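Local coordinates for protein ribosomal RNA small subunit methyltransferase E (PDB 5VM8) that probably methylates the N3 position of a uracil in 16S ribosomal RNA, taking the methyl group from S-adenosyl methionine, at residues E43-F48 / H55-T60; T173-S178 / Q219-G224; C183-I188 / T243-F248. All coordinates share one frame; numbering follows the deposited sequence.

Contact 1 (E43-F48 / H55-T60)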
ATOM      1  N   GLU A  43     -16.172  25.588   2.783  1.00 94.41           N
ATOM      2  CA  GLU A  43     -14.978  25.215   2.048  1.00 94.08           C
ATOM      3  C   GLU A  43     -15.192  23.853   1.400  1.00 90.57           C
ATOM      4  O   GLU A  43     -16.070  23.078   1.797  1.00 83.26           O
ATOM      5  CB  GLU A  43     -13.740  25.201   2.955  1.00 97.26           C
ATOM      6  CG  GLU A  43     -13.371  26.578   3.504  1.00107.24           C
ATOM      7  CD  GLU A  43     -12.206  26.554   4.479  1.00113.36           C
ATOM      8  OE1 GLU A  43     -11.576  25.489   4.646  1.00113.90           O
ATOM      9  OE2 GLU A  43     -11.915  27.617   5.074  1.00117.31           O
ATOM     10  N   ASN A  44     -14.399  23.582   0.366  1.00 90.15           N
ATOM     11  CA  ASN A  44     -14.517  22.362  -0.418  1.00 86.82           C
ATOM     12  C   ASN A  44     -13.506  21.321   0.043  1.00 87.12           C
ATOM     13  O   ASN A  44     -12.399  21.647   0.480  1.00 90.78           O
ATOM     14  CB  ASN A  44     -14.319  22.651  -1.905  1.00 84.46           C
ATOM     15  CG  ASN A  44     -15.450  23.460  -2.496  1.00 94.80           C
ATOM     16  OD1 ASN A  44     -16.511  23.625  -1.883  1.00 94.94           O
ATOM     17  ND2 ASN A  44     -15.223  23.991  -3.688  1.00101.19           N
ATOM     18  N   ILE A  45     -13.914  20.055  -0.056  1.00 84.48           N
ATOM     19  CA  ILE A  45     -13.111  18.891   0.294  1.00 74.81           C
ATOM     20  C   ILE A  45     -13.196  17.868  -0.836  1.00 74.95           C
ATOM     21  O   ILE A  45     -14.012  17.990  -1.745  1.00 79.75           O
ATOM     22  CB  ILE A  45     -13.561  18.295   1.647  1.00 74.80           C
ATOM     23  CG1 ILE A  45     -15.036  17.887   1.565  1.00 74.80           C
ATOM     24  CG2 ILE A  45     -13.323  19.295   2.794  1.00 71.60           C
ATOM     25  CD1 ILE A  45     -15.326  16.493   1.958  1.00 75.80           C
ATOM     26  N   THR A  46     -12.328  16.856  -0.784  1.00 72.21           N
ATOM     27  CA  THR A  46     -12.328  15.764  -1.755  1.00 69.85           C
ATOM     28  C   THR A  46     -12.768  14.480  -1.072  1.00 70.01           C
ATOM     29  O   THR A  46     -12.273  14.147   0.011  1.00 65.22           O
ATOM     30  CB  THR A  46     -10.949  15.547  -2.397  1.00 66.12           C
ATOM     31  OG1 THR A  46     -10.591  16.680  -3.188  1.00 73.57           O
ATOM     32  CG2 THR A  46     -10.953  14.327  -3.283  1.00 64.00           C
ATOM     33  N   LEU A  47     -13.703  13.770  -1.702  1.00 69.93           N
ATOM     34  CA  LEU A  47     -14.187  12.482  -1.220  1.00 72.70           C
ATOM     35  C   LEU A  47     -13.908  11.443  -2.292  1.00 74.99           C
ATOM     36  O   LEU A  47     -14.364  11.592  -3.429  1.00 81.00           O
ATOM     37  CB  LEU A  47     -15.684  12.540  -0.898  1.00 75.91           C
ATOM     38  CG  LEU A  47     -16.114  13.437   0.270  1.00 73.76           C
ATOM     39  CD1 LEU A  47     -17.640  13.496   0.432  1.00 77.79           C
ATOM     40  CD2 LEU A  47     -15.461  12.978   1.557  1.00 72.03           C
ATOM     41  N   PHE A  48     -13.149  10.405  -1.943  1.00 69.80           N
ATOM     42  CA  PHE A  48     -12.855   9.346  -2.898  1.00 66.27           C
ATOM     43  C   PHE A  48     -13.201   7.985  -2.306  1.00 67.70           C
ATOM     44  O   PHE A  48     -13.037   7.753  -1.102  1.00 64.62           O
ATOM     45  CB  PHE A  48     -11.380   9.374  -3.365  1.00 64.87           C
ATOM     46  CG  PHE A  48     -10.362   9.158  -2.275  1.00 63.74           C
ATOM     47  CD1 PHE A  48      -9.924  10.224  -1.486  1.00 64.27           C
ATOM     48  CD2 PHE A  48      -9.800   7.895  -2.071  1.00 57.40           C
ATOM     49  CE1 PHE A  48      -8.964  10.032  -0.501  1.00 60.09           C
ATOM     50  CE2 PHE A  48      -8.837   7.693  -1.076  1.00 54.98           C
ATOM     51  CZ  PHE A  48      -8.417   8.758  -0.298  1.00 57.54           C
ATOM     52  N   HIS A  55     -14.815  12.791  -5.822  1.00 76.97           N
ATOM     53  CA  HIS A  55     -15.755  13.877  -6.022  1.00 80.92           C
ATOM     54  C   HIS A  55     -15.283  15.099  -5.256  1.00 82.77           C
ATOM     55  O   HIS A  55     -14.610  14.990  -4.228  1.00 82.48           O
ATOM     56  CB  HIS A  55     -17.164  13.498  -5.563  1.00 83.79           C
ATOM     57  CG  HIS A  55     -17.837  12.501  -6.445  1.00 90.75           C
ATOM     58  ND1 HIS A  55     -18.703  12.867  -7.453  1.00 95.71           N
ATOM     59  CD2 HIS A  55     -17.753  11.152  -6.490  1.00 91.49           C
ATOM     60  CE1 HIS A  55     -19.141  11.784  -8.068  1.00 98.20           C
ATOM     61  NE2 HIS A  55     -18.578  10.730  -7.505  1.00 97.06           N
ATOM     62  N   THR A  56     -15.654  16.264  -5.770  1.00 84.57           N
ATOM     63  CA  THR A  56     -15.490  17.511  -5.046  1.00 83.06           C
ATOM     64  C   THR A  56     -16.802  17.764  -4.323  1.00 88.55           C
ATOM     65  O   THR A  56     -17.878  17.582  -4.900  1.00 94.20           O
ATOM     66  CB  THR A  56     -15.174  18.674  -5.991  1.00 84.68           C
ATOM     67  OG1 THR A  56     -14.125  18.304  -6.892  1.00 85.16           O
ATOM     68  CG2 THR A  56     -14.734  19.899  -5.208  1.00 84.43           C
ATOM     69  N   ALA A  57     -16.713  18.151  -3.052  1.00 85.52           N
ATOM     70  CA  ALA A  57     -17.901  18.369  -2.239  1.00 86.15           C
ATOM     71  C   ALA A  57     -17.768  19.665  -1.453  1.00 83.51           C
ATOM     72  O   ALA A  57     -16.670  20.031  -1.025  1.00 80.96           O
ATOM     73  CB  ALA A  57     -18.153  17.193  -1.285  1.00 83.30           C
ATOM     74  N   ARG A  58     -18.886  20.364  -1.278  1.00 84.95           N
ATOM     75  CA  ARG A  58     -18.923  21.559  -0.445  1.00 85.69           C
ATOM     76  C   ARG A  58     -19.356  21.146   0.959  1.00 88.22           C
ATOM     77  O   ARG A  58     -20.415  20.530   1.127  1.00 88.53           O
ATOM     78  CB  ARG A  58     -19.879  22.600  -1.031  1.00 89.08           C
ATOM     79  CG  ARG A  58     -20.026  23.881  -0.203  1.00 90.30           C
ATOM     80  CD  ARG A  58     -20.942  24.927  -0.864  1.00 95.12           C
ATOM     81  NE  ARG A  58     -22.252  24.380  -1.216  1.00 99.37           N
ATOM     82  CZ  ARG A  58     -22.675  24.195  -2.464  1.00101.57           C
ATOM     83  NH1 ARG A  58     -23.879  23.680  -2.698  1.00102.84           N
ATOM     84  NH2 ARG A  58     -21.894  24.536  -3.483  1.00 99.63           N
ATOM     85  N   LEU A  59     -18.535  21.475   1.960  1.00 88.23           N
ATOM     86  CA  LEU A  59     -18.833  21.144   3.355  1.00 90.32           C
ATOM     87  C   LEU A  59     -20.021  21.967   3.837  1.00 97.27           C
ATOM     88  O   LEU A  59     -19.918  23.188   3.982  1.00 98.83           O
ATOM     89  CB  LEU A  59     -17.618  21.406   4.237  1.00 89.31           C
ATOM     90  CG  LEU A  59     -17.744  20.968   5.702  1.00 90.11           C
ATOM     91  CD1 LEU A  59     -18.188  19.509   5.782  1.00 91.20           C
ATOM     92  CD2 LEU A  59     -16.445  21.189   6.484  1.00 85.93           C
ATOM     93  N   THR A  60     -21.155  21.305   4.079  1.00102.35           N
ATOM     94  CA  THR A  60     -22.391  21.977   4.495  1.00101.84           C
ATOM     95  C   THR A  60     -22.460  22.185   6.010  1.00105.12           C
ATOM     96  O   THR A  60     -22.529  23.323   6.482  1.00110.25           O
ATOM     97  CB  THR A  60     -23.604  21.191   3.986  1.00 98.59           C
ATOM     98  OG1 THR A  60     -23.718  21.377   2.571  1.00 98.46           O
ATOM     99  CG2 THR A  60     -24.886  21.659   4.652  1.00104.37           C
TER
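Ala57 O is gripped twice by the facing strand: Ile45 N donates a nearly straight hydrogen bond to it at 2.9 Å (N-H...O 166°), and Asn44 CA adds a CA-H...O contact at 3.2 Å. His55 O is held the same way at the next hydrogen-bonded pair, by Leu47 N and by the CA-H of Thr46. The return bonds, Ala57 N to Ile45 O at 3.0 Å and His55 N to Leu47 O at 2.7 Å, complete the two hydrogen-bonded pairs of this antiparallel, strongly twisted ladder, and Leu59 N to Glu43 O continues it.

On the face carrying Ile45, Leu47, His55 and Ala57, the small Ala57 CB meets Leu47 CD1 at 4.1 Å and lies 4.3 Å from Ile45 CG1. Ile45 and Leu47 continue onto Phe12 of strand 11-13, while Ala57 leans on Ile71 of strand 67-75. On the other face, Asn44 OD1 lies alongside the foot of Arg58, 3.5 Å from Arg58 CA. The arginine chain bends at its third torsion (53°) and carries the guanidinium away, its plane 52° from the Asn44 amide.

Backbone bonds therefore supply the polar cohesion of this PUA-domain hairpin, while the side chains add a mostly apolar face around Ala57, with His55 at its margin, and a polar face that is on the whole more exposed, though Thr46 on it is buried.

Contact 2 (T173-S178 / Q219-G224)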
ATOM      1  N   THR A 173       6.025 -11.627 -12.847  1.00 54.69           N
ATOM      2  CA  THR A 173       7.438 -11.442 -12.553  1.00 48.22           C
ATOM      3  C   THR A 173       7.615 -11.548 -11.050  1.00 43.45           C
ATOM      4  O   THR A 173       7.011 -10.780 -10.291  1.00 42.50           O
ATOM      5  CB  THR A 173       7.923 -10.087 -13.097  1.00 50.97           C
ATOM      6  OG1 THR A 173       7.990 -10.156 -14.534  1.00 56.32           O
ATOM      7  CG2 THR A 173       9.314  -9.728 -12.547  1.00 43.72           C
ATOM      8  N   LYS A 174       8.393 -12.523 -10.620  1.00 43.47           N
ATOM      9  CA  LYS A 174       8.447 -12.948  -9.224  1.00 45.96           C
ATOM     10  C   LYS A 174       9.856 -12.691  -8.710  1.00 46.83           C
ATOM     11  O   LYS A 174      10.821 -13.326  -9.157  1.00 50.66           O
ATOM     12  CB  LYS A 174       8.032 -14.412  -9.095  1.00 45.17           C
ATOM     13  CG  LYS A 174       6.683 -14.683  -9.766  1.00 48.86           C
ATOM     14  CD  LYS A 174       6.168 -16.118  -9.502  1.00 54.74           C
ATOM     15  CE  LYS A 174       6.692 -17.131 -10.518  1.00 56.15           C
ATOM     16  NZ  LYS A 174       6.039 -16.992 -11.845  1.00 57.70           N
ATOM     17  N   LEU A 175       9.957 -11.746  -7.789  1.00 45.04           N
ATOM     18  CA  LEU A 175      11.206 -11.176  -7.328  1.00 37.97           C
ATOM     19  C   LEU A 175      11.302 -11.339  -5.819  1.00 46.49           C
ATOM     20  O   LEU A 175      10.324 -11.111  -5.102  1.00 49.74           O
ATOM     21  CB  LEU A 175      11.268  -9.688  -7.712  1.00 36.93           C
ATOM     22  CG  LEU A 175      11.144  -9.449  -9.220  1.00 45.89           C
ATOM     23  CD1 LEU A 175      11.300  -7.975  -9.544  1.00 49.62           C
ATOM     24  CD2 LEU A 175      12.151 -10.286 -10.046  1.00 38.99           C
ATOM     25  N   ILE A 176      12.482 -11.733  -5.340  1.00 36.78           N
ATOM     26  CA  ILE A 176      12.783 -11.756  -3.921  1.00 36.31           C
ATOM     27  C   ILE A 176      14.076 -10.985  -3.697  1.00 45.55           C
ATOM     28  O   ILE A 176      15.056 -11.181  -4.431  1.00 47.74           O
ATOM     29  CB  ILE A 176      12.864 -13.201  -3.369  1.00 37.13           C
ATOM     30  CG1 ILE A 176      13.159 -13.175  -1.877  1.00 36.78           C
ATOM     31  CG2 ILE A 176      13.893 -14.040  -4.122  1.00 38.58           C
ATOM     32  CD1 ILE A 176      13.167 -14.556  -1.199  1.00 37.80           C
ATOM     33  N   MET A 177      14.057 -10.061  -2.732  1.00 47.02           N
ATOM     34  CA  MET A 177      15.269  -9.337  -2.348  1.00 47.45           C
ATOM     35  C   MET A 177      16.164 -10.244  -1.536  1.00 44.23           C
ATOM     36  O   MET A 177      15.836 -10.624  -0.411  1.00 45.14           O
ATOM     37  CB  MET A 177      14.963  -8.075  -1.552  1.00 52.34           C
ATOM     38  CG  MET A 177      14.289  -7.010  -2.356  1.00 60.92           C
ATOM     39  SD  MET A 177      14.884  -5.358  -1.925  1.00 63.82           S
ATOM     40  CE  MET A 177      16.659  -5.594  -2.003  1.00 69.36           C
ATOM     41  N   SER A 178      17.297 -10.580  -2.110  1.00 32.67           N
ATOM     42  CA  SER A 178      18.203 -11.494  -1.466  1.00 36.53           C
ATOM     43  C   SER A 178      19.510 -11.371  -2.191  1.00 44.91           C
ATOM     44  O   SER A 178      19.523 -11.058  -3.380  1.00 44.77           O
ATOM     45  CB  SER A 178      17.689 -12.945  -1.549  1.00 40.42           C
ATOM     46  OG  SER A 178      18.684 -13.846  -1.124  1.00 46.12           O
ATOM     47  N   GLN A 219      12.941 -14.896  -8.727  1.00 42.37           N
ATOM     48  CA  GLN A 219      14.284 -14.442  -9.061  1.00 42.25           C
ATOM     49  C   GLN A 219      14.786 -13.530  -7.948  1.00 43.51           C
ATOM     50  O   GLN A 219      14.079 -12.595  -7.531  1.00 43.25           O
ATOM     51  CB  GLN A 219      14.328 -13.711 -10.403  1.00 38.91           C
ATOM     52  CG  GLN A 219      15.681 -13.010 -10.684  1.00 48.24           C
ATOM     53  CD  GLN A 219      16.888 -13.970 -10.797  1.00 51.15           C
ATOM     54  OE1 GLN A 219      16.963 -14.798 -11.707  1.00 51.59           O
ATOM     55  NE2 GLN A 219      17.838 -13.836  -9.880  1.00 51.56           N
ATOM     56  N   ALA A 220      15.980 -13.839  -7.441  1.00 43.40           N
ATOM     57  CA  ALA A 220      16.626 -13.039  -6.410  1.00 46.50           C
ATOM     58  C   ALA A 220      17.300 -11.811  -7.033  1.00 48.81           C
ATOM     59  O   ALA A 220      18.014 -11.924  -8.039  1.00 50.79           O
ATOM     60  CB  ALA A 220      17.627 -13.894  -5.636  1.00 39.19           C
ATOM     61  N   VAL A 221      17.065 -10.641  -6.436  1.00 46.24           N
ATOM     62  CA  VAL A 221      17.508  -9.350  -6.974  1.00 47.95           C
ATOM     63  C   VAL A 221      18.262  -8.556  -5.916  1.00 47.82           C
ATOM     64  O   VAL A 221      17.954  -8.638  -4.722  1.00 44.86           O
ATOM     65  CB  VAL A 221      16.339  -8.483  -7.493  1.00 39.47           C
ATOM     66  CG1 VAL A 221      15.725  -9.078  -8.760  1.00 37.89           C
ATOM     67  CG2 VAL A 221      15.306  -8.322  -6.402  1.00 29.33           C
ATOM     68  N   THR A 222      19.287  -7.832  -6.360  1.00 45.19           N
ATOM     69  CA  THR A 222      19.993  -6.836  -5.570  1.00 46.52           C
ATOM     70  C   THR A 222      19.866  -5.480  -6.255  1.00 42.31           C
ATOM     71  O   THR A 222      19.615  -5.403  -7.456  1.00 41.13           O
ATOM     72  CB  THR A 222      21.476  -7.130  -5.428  1.00 46.04           C
ATOM     73  OG1 THR A 222      22.073  -7.013  -6.717  1.00 48.08           O
ATOM     74  CG2 THR A 222      21.730  -8.501  -4.808  1.00 44.18           C
ATOM     75  N   LEU A 223      19.979  -4.410  -5.470  1.00 46.71           N
ATOM     76  CA  LEU A 223      20.070  -3.047  -5.991  1.00 47.31           C
ATOM     77  C   LEU A 223      21.329  -2.385  -5.470  1.00 60.48           C
ATOM     78  O   LEU A 223      21.380  -2.000  -4.300  1.00 77.81           O
ATOM     79  CB  LEU A 223      18.893  -2.178  -5.591  1.00 43.66           C
ATOM     80  CG  LEU A 223      17.681  -2.641  -4.877  1.00 43.58           C
ATOM     81  CD1 LEU A 223      17.448  -1.680  -3.744  1.00 45.03           C
ATOM     82  CD2 LEU A 223      16.592  -2.539  -5.923  1.00 40.92           C
ATOM     83  N   GLY A 224      22.310  -2.187  -6.316  1.00 58.93           N
ATOM     84  CA  GLY A 224      23.459  -1.404  -5.915  1.00 59.64           C
ATOM     85  C   GLY A 224      24.504  -2.208  -5.166  1.00 55.01           C
ATOM     86  O   GLY A 224      24.294  -3.344  -4.756  1.00 51.85           O
TER
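Leu175 and Val221 meet on one face of two neighbouring parallel strands, their side chains crossing at about a right angle with Leu175 CD2 4.0 Å from Val221 CG1. The CD2 branch of Leu175 also comes near Gln219 O. Val221 turns its other methyl, CG2, back over the partner strand, 3.5 Å from Ile176 O. Further along this face Met177 CE reaches Leu223 CG at 4.2 Å, and both side chains run on to helix 232-244, Met177 at Ala233 and Leu223 at Ala236 and Ala237.

The opposite face is built from Ile176 and Ala220. Ile176 holds CG1 anti to its backbone N (chi1 -179°), which leaves CG2 between the N and the carbonyl carbon, pressed to 3.7 Å from Ala220 CA. The Ile176 side chain also touches Trp205. Ser178 CB lies near Ala220 CB, while its OG is hydrogen-bonded to Glu210 OE1 and to the backbone N of Asn180.

Gln219 bends at its second torsion (63°), and the amide folds alongside its own strand, toward the following residue. There NE2 donates to Ala220 O at 2.7 Å, an acceptor lying in the amide plane.

Between the faces, Lys174 O receives Gln219 N at 2.7 Å, Gln219 O receives Ile176 N, and Ile176 O receives Val221 N. A weak bond from Ser178 N to Val221 O ends the ladder.

Strand 219-222 thus slots between 173-177 and 182-184, strands consecutive in sequence but not adjacent in the sheet. The parallel sheet is that of a SPOUT methyltransferase domain, the fold that carries the trefoil knot.

Contact 3 (C183-I188 / T243-F248)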
ATOM      1  N   CYS A 183      20.736 -11.454  -9.387  1.00 51.16           N
ATOM      2  CA  CYS A 183      21.079 -10.541 -10.473  1.00 54.36           C
ATOM      3  C   CYS A 183      20.591  -9.145 -10.081  1.00 49.93           C
ATOM      4  O   CYS A 183      19.882  -8.965  -9.085  1.00 48.97           O
ATOM      5  CB  CYS A 183      20.456 -10.973 -11.812  1.00 45.35           C
ATOM      6  SG  CYS A 183      18.627 -10.733 -11.964  1.00 49.37           S
ATOM      7  N   LYS A 184      20.993  -8.134 -10.837  1.00 48.74           N
ATOM      8  CA  LYS A 184      20.454  -6.838 -10.489  1.00 46.85           C
ATOM      9  C   LYS A 184      19.015  -6.764 -10.973  1.00 52.30           C
ATOM     10  O   LYS A 184      18.601  -7.478 -11.891  1.00 49.75           O
ATOM     11  CB  LYS A 184      21.272  -5.708 -11.111  1.00 49.48           C
ATOM     12  CG  LYS A 184      22.737  -5.716 -10.712  1.00 52.99           C
ATOM     13  CD  LYS A 184      23.543  -4.716 -11.528  1.00 59.96           C
ATOM     14  CE  LYS A 184      23.557  -3.369 -10.859  1.00 59.07           C
ATOM     15  NZ  LYS A 184      23.738  -3.587  -9.413  1.00 60.24           N
ATOM     16  N   LEU A 185      18.259  -5.869 -10.345  1.00 56.58           N
ATOM     17  CA  LEU A 185      16.873  -5.638 -10.729  1.00 52.38           C
ATOM     18  C   LEU A 185      16.773  -5.122 -12.151  1.00 57.06           C
ATOM     19  O   LEU A 185      15.805  -5.427 -12.854  1.00 63.86           O
ATOM     20  CB  LEU A 185      16.244  -4.644  -9.755  1.00 48.87           C
ATOM     21  CG  LEU A 185      14.759  -4.345  -9.815  1.00 44.63           C
ATOM     22  CD1 LEU A 185      13.939  -5.578  -9.521  1.00 43.45           C
ATOM     23  CD2 LEU A 185      14.480  -3.239  -8.815  1.00 37.64           C
ATOM     24  N   GLY A 186      17.748  -4.325 -12.595  1.00 60.17           N
ATOM     25  CA  GLY A 186      17.715  -3.865 -13.971  1.00 61.94           C
ATOM     26  C   GLY A 186      18.034  -4.965 -14.963  1.00 68.89           C
ATOM     27  O   GLY A 186      17.480  -4.993 -16.068  1.00 75.89           O
ATOM     28  N   ASP A 187      18.880  -5.914 -14.569  1.00 70.01           N
ATOM     29  CA  ASP A 187      19.322  -7.002 -15.438  1.00 70.54           C
ATOM     30  C   ASP A 187      18.314  -8.139 -15.541  1.00 68.89           C
ATOM     31  O   ASP A 187      18.650  -9.164 -16.134  1.00 72.98           O
ATOM     32  CB  ASP A 187      20.660  -7.564 -14.953  1.00 71.28           C
ATOM     33  CG  ASP A 187      21.771  -6.545 -15.000  1.00 79.51           C
ATOM     34  OD1 ASP A 187      21.727  -5.641 -15.855  1.00 83.97           O
ATOM     35  OD2 ASP A 187      22.703  -6.650 -14.181  1.00 83.70           O
ATOM     36  N   ILE A 188      17.102  -8.000 -14.979  1.00 67.78           N
ATOM     37  CA  ILE A 188      16.097  -9.057 -15.067  1.00 64.71           C
ATOM     38  C   ILE A 188      15.377  -8.935 -16.393  1.00 65.80           C
ATOM     39  O   ILE A 188      15.331  -7.863 -16.998  1.00 67.41           O
ATOM     40  CB  ILE A 188      15.055  -9.035 -13.921  1.00 59.88           C
ATOM     41  CG1 ILE A 188      13.998  -7.968 -14.197  1.00 54.81           C
ATOM     42  CG2 ILE A 188      15.672  -8.913 -12.529  1.00 55.25           C
ATOM     43  CD1 ILE A 188      12.748  -8.125 -13.388  1.00 47.23           C
ATOM     44  N   THR A 243      10.908   3.626 -12.026  1.00 41.23           N
ATOM     45  CA  THR A 243      11.811   4.300 -12.959  1.00 41.93           C
ATOM     46  C   THR A 243      12.033   3.465 -14.228  1.00 48.67           C
ATOM     47  O   THR A 243      12.078   4.016 -15.343  1.00 48.89           O
ATOM     48  CB  THR A 243      13.131   4.617 -12.245  1.00 41.35           C
ATOM     49  OG1 THR A 243      12.870   5.442 -11.110  1.00 48.55           O
ATOM     50  CG2 THR A 243      14.117   5.307 -13.163  1.00 49.72           C
ATOM     51  N   LEU A 244      12.133   2.132 -14.084  1.00 48.59           N
ATOM     52  CA  LEU A 244      12.327   1.244 -15.237  1.00 50.73           C
ATOM     53  C   LEU A 244      11.020   0.926 -15.958  1.00 45.64           C
ATOM     54  O   LEU A 244      11.000   0.819 -17.181  1.00 53.13           O
ATOM     55  CB  LEU A 244      12.980  -0.066 -14.787  1.00 46.03           C
ATOM     56  CG  LEU A 244      14.419   0.045 -14.302  1.00 46.36           C
ATOM     57  CD1 LEU A 244      14.863  -1.217 -13.594  1.00 43.27           C
ATOM     58  CD2 LEU A 244      15.302   0.335 -15.502  1.00 42.42           C
ATOM     59  N   TRP A 245       9.931   0.725 -15.225  1.00 47.51           N
ATOM     60  CA  TRP A 245       8.706   0.206 -15.813  1.00 51.74           C
ATOM     61  C   TRP A 245       7.451   0.986 -15.434  1.00 54.09           C
ATOM     62  O   TRP A 245       6.381   0.685 -15.977  1.00 59.88           O
ATOM     63  CB  TRP A 245       8.537  -1.289 -15.449  1.00 54.04           C
ATOM     64  CG  TRP A 245       9.830  -2.069 -15.655  1.00 52.97           C
ATOM     65  CD1 TRP A 245      10.538  -2.167 -16.815  1.00 53.91           C
ATOM     66  CD2 TRP A 245      10.568  -2.830 -14.677  1.00 46.30           C
ATOM     67  NE1 TRP A 245      11.671  -2.919 -16.623  1.00 43.59           N
ATOM     68  CE2 TRP A 245      11.715  -3.340 -15.324  1.00 44.87           C
ATOM     69  CE3 TRP A 245      10.372  -3.130 -13.329  1.00 45.46           C
ATOM     70  CZ2 TRP A 245      12.656  -4.134 -14.672  1.00 43.71           C
ATOM     71  CZ3 TRP A 245      11.313  -3.909 -12.683  1.00 47.05           C
ATOM     72  CH2 TRP A 245      12.440  -4.409 -13.364  1.00 46.30           C
ATOM     73  N   GLY A 246       7.533   1.944 -14.504  1.00 49.21           N
ATOM     74  CA  GLY A 246       6.357   2.676 -14.056  1.00 48.72           C
ATOM     75  C   GLY A 246       6.249   4.138 -14.473  1.00 52.31           C
ATOM     76  O   GLY A 246       6.745   4.537 -15.527  1.00 58.13           O
ATOM     77  N   ASP A 247       5.611   4.963 -13.654  1.00 52.59           N
ATOM     78  CA  ASP A 247       5.352   6.331 -14.063  1.00 56.77           C
ATOM     79  C   ASP A 247       6.451   7.290 -13.612  1.00 55.11           C
ATOM     80  O   ASP A 247       6.256   8.506 -13.695  1.00 58.24           O
ATOM     81  CB  ASP A 247       3.972   6.810 -13.572  1.00 59.41           C
ATOM     82  CG  ASP A 247       3.839   6.821 -12.052  1.00 60.85           C
ATOM     83  OD1 ASP A 247       4.691   6.230 -11.354  1.00 50.74           O
ATOM     84  OD2 ASP A 247       2.881   7.465 -11.555  1.00 63.55           O
ATOM     85  N   PHE A 248       7.593   6.771 -13.126  1.00 50.73           N
ATOM     86  CA  PHE A 248       8.772   7.614 -12.963  1.00 50.11           C
ATOM     87  C   PHE A 248       9.516   7.827 -14.275  1.00 64.58           C
ATOM     88  O   PHE A 248      10.358   8.728 -14.347  1.00 72.36           O
ATOM     89  CB  PHE A 248       9.752   7.036 -11.937  1.00 47.37           C
ATOM     90  CG  PHE A 248       9.335   7.216 -10.498  1.00 42.99           C
ATOM     91  CD1 PHE A 248       8.043   7.612 -10.164  1.00 44.35           C
ATOM     92  CD2 PHE A 248      10.242   6.971  -9.474  1.00 43.87           C
ATOM     93  CE1 PHE A 248       7.659   7.761  -8.838  1.00 44.04           C
ATOM     94  CE2 PHE A 248       9.865   7.113  -8.123  1.00 42.94           C
ATOM     95  CZ  PHE A 248       8.564   7.501  -7.812  1.00 42.14           C
TER
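Trp245 reaches across to the turn Leu185-Ile188 with the far end of its indole. Its CB points toward that turn from the end of helix 232-244, where Trp245 is the first residue to leave helical angles. CG stands opposite the carbonyl carbon (chi1 -46°), and the ring then extends outward; Leu244 CB sits over one face, 3.5 Å above the plane and offset toward the rim. Along the six-membered ring, CZ2 comes first to Ile188 CG1, at 4.1 Å, and to Leu185 O at 3.9 Å. At the tip, Trp245 CH2 touches Leu185 O, which lies at the ring edge near its plane, at 3.6 Å, Ile188 CD1, arriving obliquely, at 3.7 Å, and Leu185 CG at 4.2 Å.

Beside the indole, Leu244 CD1 rests on Gly186 CA at 3.9 Å, so Leu244 and Trp245 meet neighbouring parts of the type I turn. Overlapping the turn, one residue earlier, Asp187 N makes a weak bond to Lys184 O. Ring contacts continue outside, with His190 packing edge-to-face against Trp245 and Pro191 and Leu83 also touching it.

This is a mainly apolar surface contact, with one backbone carbonyl at the ring edge. It fastens the turn after strand 182-184, the outermost strand of the sheet, to the end of the C-terminal helix in the alpha/beta SPOUT domain.

From the N terminus, contact 1 comes first and closes a short loop of six residues, forming a hairpin within the PUA domain. It is complete long before the others begin, and its centre lies about 42 Å from that of contact 2, on the opposite side of the chain's centre. In the methyltransferase domain the remaining two alternate: 173-178 opens contact 2, 183-188 opens contact 3, 219-224 closes the former and 243-248 the latter, so their loops cross. They also touch, through backbone pairing of Cys183 with Ala220 and Thr222 and packing of Leu185 on Leu175 and Leu223. Together they tie three neighbouring strands to the C-terminal helix.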